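Local coordinates for protein orotidine 5'-phosphate decarboxylase (Lactobacillus acidophilus, PDB 3TFX) that probably catalyses the decarboxylation of orotidine 5'-monophosphate to uridine 5'-monophosphate, the last step of de novo UMP synthesis, as a homodimer, at residues I68-A80 / I98-P110. Sequence-based numbering, arbitrary orientation.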
ATOM      1  N   ILE A  68      -9.112  -4.126  -1.971  1.00  9.11           N
ATOM      2  CA  ILE A  68     -10.588  -4.154  -1.947  1.00  9.44           C
ATOM      3  C   ILE A  68     -11.112  -3.628  -0.593  1.00  9.16           C
ATOM      4  O   ILE A  68     -10.399  -3.710   0.395  1.00  8.57           O
ATOM      5  CB  ILE A  68     -11.163  -5.572  -2.305  1.00  9.50           C
ATOM      6  CG1 ILE A  68     -10.870  -6.596  -1.199  1.00  9.44           C
ATOM      7  CG2 ILE A  68     -10.589  -6.062  -3.644  1.00 10.11           C
ATOM      8  CD1 ILE A  68     -11.576  -7.938  -1.402  1.00  9.08           C
ATOM      9  N   PRO A  69     -12.340  -3.058  -0.556  1.00  9.24           N
ATOM     10  CA  PRO A  69     -12.825  -2.422   0.671  1.00  9.63           C
ATOM     11  C   PRO A  69     -12.691  -3.271   1.945  1.00 10.04           C
ATOM     12  O   PRO A  69     -12.225  -2.748   2.962  1.00  9.13           O
ATOM     13  CB  PRO A  69     -14.300  -2.128   0.356  1.00  9.98           C
ATOM     14  CG  PRO A  69     -14.307  -1.880  -1.115  1.00  9.87           C
ATOM     15  CD  PRO A  69     -13.273  -2.845  -1.679  1.00  9.39           C
ATOM     16  N   ASN A  70     -13.067  -4.553   1.902  1.00 10.36           N
ATOM     17  CA  ASN A  70     -12.996  -5.384   3.121  1.00 11.14           C
ATOM     18  C   ASN A  70     -11.572  -5.554   3.664  1.00 10.71           C
ATOM     19  O   ASN A  70     -11.358  -5.542   4.867  1.00 10.76           O
ATOM     20  CB  ASN A  70     -13.661  -6.757   2.933  1.00 11.47           C
ATOM     21  CG  ASN A  70     -13.606  -7.621   4.214  1.00 14.89           C
ATOM     22  OD1 ASN A  70     -12.889  -8.640   4.270  1.00 16.41           O
ATOM     23  ND2 ASN A  70     -14.346  -7.198   5.258  1.00 15.66           N
ATOM     24  N   THR A  71     -10.599  -5.692   2.769  1.00 10.74           N
ATOM     25  CA  THR A  71      -9.208  -5.894   3.179  1.00 10.18           C
ATOM     26  C   THR A  71      -8.647  -4.593   3.770  1.00  9.40           C
ATOM     27  O   THR A  71      -7.922  -4.612   4.770  1.00  8.76           O
ATOM     28  CB  THR A  71      -8.355  -6.413   2.010  1.00 10.49           C
ATOM     29  OG1 THR A  71      -8.934  -7.619   1.501  1.00 11.29           O
ATOM     30  CG2 THR A  71      -6.930  -6.715   2.440  1.00 10.40           C
ATOM     31  N   VAL A  72      -9.016  -3.467   3.170  1.00  9.12           N
ATOM     32  CA  VAL A  72      -8.559  -2.159   3.650  1.00  9.02           C
ATOM     33  C   VAL A  72      -9.208  -1.845   4.991  1.00  9.35           C
ATOM     34  O   VAL A  72      -8.564  -1.282   5.883  1.00 10.23           O
ATOM     35  CB  VAL A  72      -8.800  -1.040   2.602  1.00  8.89           C
ATOM     36  CG1 VAL A  72      -8.327   0.331   3.127  1.00  8.41           C
ATOM     37  CG2 VAL A  72      -8.069  -1.395   1.300  1.00  7.83           C
ATOM     38  N   TYR A  73     -10.457  -2.250   5.163  1.00  9.53           N
ATOM     39  CA  TYR A  73     -11.107  -2.123   6.469  1.00 10.30           C
ATOM     40  C   TYR A  73     -10.214  -2.744   7.539  1.00 10.28           C
ATOM     41  O   TYR A  73      -9.911  -2.118   8.550  1.00 10.46           O
ATOM     42  CB  TYR A  73     -12.480  -2.801   6.466  1.00 10.31           C
ATOM     43  CG  TYR A  73     -13.169  -2.808   7.811  1.00 11.17           C
ATOM     44  CD1 TYR A  73     -14.073  -1.805   8.162  1.00 10.60           C
ATOM     45  CD2 TYR A  73     -12.926  -3.830   8.726  1.00 11.24           C
ATOM     46  CE1 TYR A  73     -14.708  -1.814   9.420  1.00 13.41           C
ATOM     47  CE2 TYR A  73     -13.551  -3.854   9.969  1.00 12.80           C
ATOM     48  CZ  TYR A  73     -14.442  -2.847  10.311  1.00 12.87           C
ATOM     49  OH  TYR A  73     -15.059  -2.896  11.541  1.00 13.65           O
ATOM     50  N   ASN A  74      -9.759  -3.965   7.285  1.00 10.33           N
ATOM     51  CA  ASN A  74      -8.988  -4.707   8.259  1.00 10.29           C
ATOM     52  C   ASN A  74      -7.561  -4.229   8.390  1.00 10.11           C
ATOM     53  O   ASN A  74      -7.021  -4.231   9.490  1.00  9.60           O
ATOM     54  CB  ASN A  74      -9.050  -6.200   7.957  1.00 10.47           C
ATOM     55  CG  ASN A  74     -10.422  -6.795   8.276  1.00 12.68           C
ATOM     56  OD1 ASN A  74     -10.980  -6.568   9.360  1.00 13.34           O
ATOM     57  ND2 ASN A  74     -10.959  -7.569   7.345  1.00 11.61           N
ATOM     58  N   GLY A  75      -6.959  -3.813   7.273  1.00 10.52           N
ATOM     59  CA  GLY A  75      -5.636  -3.172   7.300  1.00 10.70           C
ATOM     60  C   GLY A  75      -5.667  -1.899   8.133  1.00 11.13           C
ATOM     61  O   GLY A  75      -4.825  -1.692   9.018  1.00 11.26           O
ATOM     62  N   ALA A  76      -6.659  -1.056   7.865  1.00 11.42           N
ATOM     63  CA  ALA A  76      -6.796   0.230   8.558  1.00 11.87           C
ATOM     64  C   ALA A  76      -7.057   0.025  10.049  1.00 12.22           C
ATOM     65  O   ALA A  76      -6.471   0.722  10.887  1.00 12.32           O
ATOM     66  CB  ALA A  76      -7.900   1.068   7.927  1.00 11.40           C
ATOM     67  N   LYS A  77      -7.907  -0.951  10.371  1.00 12.09           N
ATOM     68  CA  LYS A  77      -8.183  -1.318  11.761  1.00 12.51           C
ATOM     69  C   LYS A  77      -6.916  -1.736  12.502  1.00 12.48           C
ATOM     70  O   LYS A  77      -6.668  -1.307  13.633  1.00 11.72           O
ATOM     71  CB  LYS A  77      -9.194  -2.451  11.809  1.00 12.60           C
ATOM     72  CG  LYS A  77      -9.798  -2.700  13.167  1.00 13.59           C
ATOM     73  CD  LYS A  77     -10.612  -3.984  13.111  1.00 14.74           C
ATOM     74  CE  LYS A  77     -10.968  -4.470  14.489  1.00 17.17           C
ATOM     75  NZ  LYS A  77     -11.630  -5.812  14.389  1.00 19.87           N
ATOM     76  N   ALA A  78      -6.124  -2.582  11.845  1.00 12.43           N
ATOM     77  CA  ALA A  78      -4.836  -3.005  12.371  1.00 12.32           C
ATOM     78  C   ALA A  78      -3.927  -1.803  12.663  1.00 11.95           C
ATOM     79  O   ALA A  78      -3.267  -1.764  13.698  1.00 11.81           O
ATOM     80  CB  ALA A  78      -4.160  -3.962  11.392  1.00 12.18           C
ATOM     81  N   LEU A  79      -3.902  -0.827  11.760  1.00 11.67           N
ATOM     82  CA  LEU A  79      -3.060   0.370  11.957  1.00 11.90           C
ATOM     83  C   LEU A  79      -3.522   1.290  13.093  1.00 12.07           C
ATOM     84  O   LEU A  79      -2.680   1.875  13.775  1.00 11.92           O
ATOM     85  CB  LEU A  79      -2.869   1.171  10.659  1.00 10.86           C
ATOM     86  CG  LEU A  79      -2.268   0.397   9.477  1.00 10.54           C
ATOM     87  CD1 LEU A  79      -1.987   1.302   8.283  1.00  9.98           C
ATOM     88  CD2 LEU A  79      -1.001  -0.356   9.900  1.00  8.11           C
ATOM     89  N   ALA A  80      -4.836   1.411  13.297  1.00 12.36           N
ATOM     90  CA  ALA A  80      -5.363   2.260  14.375  1.00 13.31           C
ATOM     91  C   ALA A  80      -5.027   1.710  15.769  1.00 14.06           C
ATOM     92  O   ALA A  80      -4.949   2.467  16.737  1.00 13.93           O
ATOM     93  CB  ALA A  80      -6.871   2.504  14.211  1.00 12.93           C
ATOM     94  N   ILE A  98     -12.469   3.883   0.438  1.00  9.72           N
ATOM     95  CA  ILE A  98     -12.152   4.997   1.329  1.00  9.88           C
ATOM     96  C   ILE A  98     -13.072   4.949   2.562  1.00 10.09           C
ATOM     97  O   ILE A  98     -12.594   5.069   3.696  1.00  9.87           O
ATOM     98  CB  ILE A  98     -12.218   6.365   0.606  1.00  9.39           C
ATOM     99  CG1 ILE A  98     -11.161   6.447  -0.495  1.00 10.10           C
ATOM    100  CG2 ILE A  98     -12.070   7.536   1.605  1.00  9.89           C
ATOM    101  CD1 ILE A  98     -11.336   7.662  -1.449  1.00  9.05           C
ATOM    102  N   LYS A  99     -14.379   4.760   2.336  1.00 10.13           N
ATOM    103  CA  LYS A  99     -15.342   4.636   3.439  1.00 10.64           C
ATOM    104  C   LYS A  99     -14.981   3.487   4.379  1.00 10.19           C
ATOM    105  O   LYS A  99     -15.059   3.636   5.603  1.00  9.74           O
ATOM    106  CB  LYS A  99     -16.782   4.429   2.933  1.00 11.17           C
ATOM    107  CG  LYS A  99     -17.357   5.593   2.133  1.00 14.04           C
ATOM    108  CD  LYS A  99     -18.675   5.185   1.452  1.00 17.22           C
ATOM    109  CE  LYS A  99     -19.219   6.284   0.555  1.00 18.31           C
ATOM    110  NZ  LYS A  99     -20.542   5.853  -0.036  1.00 21.31           N
ATOM    111  N   SER A 100     -14.588   2.345   3.807  1.00  9.75           N
ATOM    112  CA  SER A 100     -14.220   1.170   4.616  1.00  9.54           C
ATOM    113  C   SER A 100     -12.955   1.437   5.425  1.00  8.94           C
ATOM    114  O   SER A 100     -12.844   1.037   6.573  1.00  8.66           O
ATOM    115  CB  SER A 100     -14.065  -0.075   3.726  1.00  9.42           C
ATOM    116  OG  SER A 100     -15.322  -0.498   3.210  1.00 10.84           O
ATOM    117  N   ALA A 101     -12.014   2.153   4.824  1.00  9.32           N
ATOM    118  CA  ALA A 101     -10.773   2.526   5.498  1.00  9.12           C
ATOM    119  C   ALA A 101     -11.072   3.333   6.762  1.00  9.53           C
ATOM    120  O   ALA A 101     -10.542   3.040   7.837  1.00  9.38           O
ATOM    121  CB  ALA A 101      -9.870   3.299   4.550  1.00  8.18           C
ATOM    122  N   LYS A 102     -11.959   4.315   6.635  1.00 10.11           N
ATOM    123  CA  LYS A 102     -12.332   5.154   7.763  1.00 11.17           C
ATOM    124  C   LYS A 102     -13.062   4.350   8.842  1.00 11.53           C
ATOM    125  O   LYS A 102     -12.782   4.534  10.028  1.00 11.54           O
ATOM    126  CB  LYS A 102     -13.183   6.357   7.326  1.00 11.02           C
ATOM    127  CG  LYS A 102     -13.445   7.383   8.467  1.00 12.51           C
ATOM    128  CD  LYS A 102     -12.154   8.092   8.944  1.00 15.64           C
ATOM    129  CE  LYS A 102     -12.381   8.923  10.240  1.00 16.75           C
ATOM    130  NZ  LYS A 102     -11.108   9.539  10.830  1.00 16.41           N
ATOM    131  N   ASP A 103     -13.975   3.464   8.428  1.00 12.00           N
ATOM    132  CA  ASP A 103     -14.697   2.576   9.369  1.00 12.74           C
ATOM    133  C   ASP A 103     -13.745   1.639  10.097  1.00 12.74           C
ATOM    134  O   ASP A 103     -13.897   1.379  11.297  1.00 12.55           O
ATOM    135  CB  ASP A 103     -15.758   1.745   8.654  1.00 12.74           C
ATOM    136  CG  ASP A 103     -16.906   2.581   8.146  1.00 14.27           C
ATOM    137  OD1 ASP A 103     -17.194   3.632   8.748  1.00 16.46           O
ATOM    138  OD2 ASP A 103     -17.521   2.197   7.127  1.00 17.71           O
ATOM    139  N   GLY A 104     -12.762   1.135   9.362  1.00 12.90           N
ATOM    140  CA  GLY A 104     -11.686   0.339   9.961  1.00 12.98           C
ATOM    141  C   GLY A 104     -10.885   1.127  10.983  1.00 13.19           C
ATOM    142  O   GLY A 104     -10.593   0.625  12.075  1.00 13.77           O
ATOM    143  N   LEU A 105     -10.505   2.356  10.628  1.00 13.15           N
ATOM    144  CA  LEU A 105      -9.811   3.263  11.557  1.00 12.85           C
ATOM    145  C   LEU A 105     -10.607   3.448  12.859  1.00 12.74           C
ATOM    146  O   LEU A 105     -10.065   3.320  13.957  1.00 11.83           O
ATOM    147  CB  LEU A 105      -9.549   4.626  10.876  1.00 13.28           C
ATOM    148  CG  LEU A 105      -8.190   5.012  10.243  1.00 13.98           C
ATOM    149  CD1 LEU A 105      -7.244   3.858   9.942  1.00 12.69           C
ATOM    150  CD2 LEU A 105      -8.323   5.947   9.023  1.00 12.57           C
ATOM    151  N   ILE A 106     -11.900   3.731  12.723  1.00 13.21           N
ATOM    152  CA  ILE A 106     -12.815   3.875  13.873  1.00 13.28           C
ATOM    153  C   ILE A 106     -12.864   2.612  14.754  1.00 14.14           C
ATOM    154  O   ILE A 106     -12.752   2.695  15.981  1.00 13.85           O
ATOM    155  CB  ILE A 106     -14.243   4.296  13.405  1.00 13.18           C
ATOM    156  CG1 ILE A 106     -14.187   5.691  12.744  1.00 12.29           C
ATOM    157  CG2 ILE A 106     -15.243   4.269  14.570  1.00 12.54           C
ATOM    158  CD1 ILE A 106     -15.501   6.192  12.158  1.00 11.33           C
ATOM    159  N   ALA A 107     -12.989   1.449  14.121  1.00 15.08           N
ATOM    160  CA  ALA A 107     -13.067   0.162  14.828  1.00 15.70           C
ATOM    161  C   ALA A 107     -11.783  -0.190  15.577  1.00 16.50           C
ATOM    162  O   ALA A 107     -11.827  -0.823  16.632  1.00 17.33           O
ATOM    163  CB  ALA A 107     -13.428  -0.953  13.842  1.00 15.53           C
ATOM    164  N   GLY A 108     -10.641   0.225  15.044  1.00 16.65           N
ATOM    165  CA  GLY A 108      -9.356  -0.124  15.635  1.00 17.69           C
ATOM    166  C   GLY A 108      -8.813   0.853  16.661  1.00 18.55           C
ATOM    167  O   GLY A 108      -7.818   0.567  17.319  1.00 18.43           O
ATOM    168  N   THR A 109      -9.456   2.009  16.804  1.00 19.14           N
ATOM    169  CA  THR A 109      -8.995   3.011  17.768  1.00 19.93           C
ATOM    170  C   THR A 109      -9.361   2.617  19.204  1.00 20.44           C
ATOM    171  O   THR A 109     -10.541   2.395  19.497  1.00 19.64           O
ATOM    172  CB  THR A 109      -9.592   4.402  17.459  1.00 19.63           C
ATOM    173  OG1 THR A 109      -9.380   4.706  16.082  1.00 19.52           O
ATOM    174  CG2 THR A 109      -8.924   5.492  18.317  1.00 20.07           C
ATOM    175  N   PRO A 110      -8.355   2.542  20.102  1.00 21.65           N
ATOM    176  CA  PRO A 110      -8.614   2.299  21.527  1.00 22.64           C
ATOM    177  C   PRO A 110      -9.480   3.404  22.113  1.00 23.62           C
ATOM    178  O   PRO A 110      -9.346   4.566  21.717  1.00 23.56           O
ATOM    179  CB  PRO A 110      -7.216   2.328  22.149  1.00 22.42           C
ATOM    180  CG  PRO A 110      -6.308   1.985  21.039  1.00 22.81           C
ATOM    181  CD  PRO A 110      -6.911   2.647  19.835  1.00 22.13           C
TER
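The Tyr73 ring lays one face over Gly104 CA, a CH-pi contact with CA displaced toward the rim, 3.9 Å from the centroid. In plane at the ring's edge lies Asn74 CG. Ser100 O, Asp103 C and the Ala107 methyl meet the ring obliquely, and Tyr73 OH ends 3.4 Å from Ala107 CB. With CG anti to the backbone N (chi1 175°), the ring fits as a knob into the hole of Ser100, Asp103, Gly104 and Ala107. Gly104 and Gly108 place no side chain between the backbones, which come close. Gly104 CA makes a CA-H...O contact of 3.3 Å to Tyr73 O, and Lys77 CA returns one of 3.1 Å to Gly104 O. Gly108 CA approaches Lys77 O likewise. Helices 69-80 and 95-108 are successive outer helices of the TIM barrel, following strands 58-65 and 86-90. The axes of 69-80 and 98-108 run at 35° and come within 6.9 Å. On the barrel side, Val72 CG1 meets Ala101 CB at 3.6 Å. The Ala76 methyl packs against Leu105 CD1; Leu105 touches Thr87 of strand 86-90 and Leu118 of strand 117-121. Ala80 CB sits 3.3 Å from Leu105 O, which accepts the Thr109 OG1 hydrogen bond from above its carbonyl plane. Ser100 CB abuts Pro69 O; Ser100 OG is hydrogen-bonded to Gln96 NE2. Pro69 probably lines the substrate site and packs on Ser126 of the second subunit.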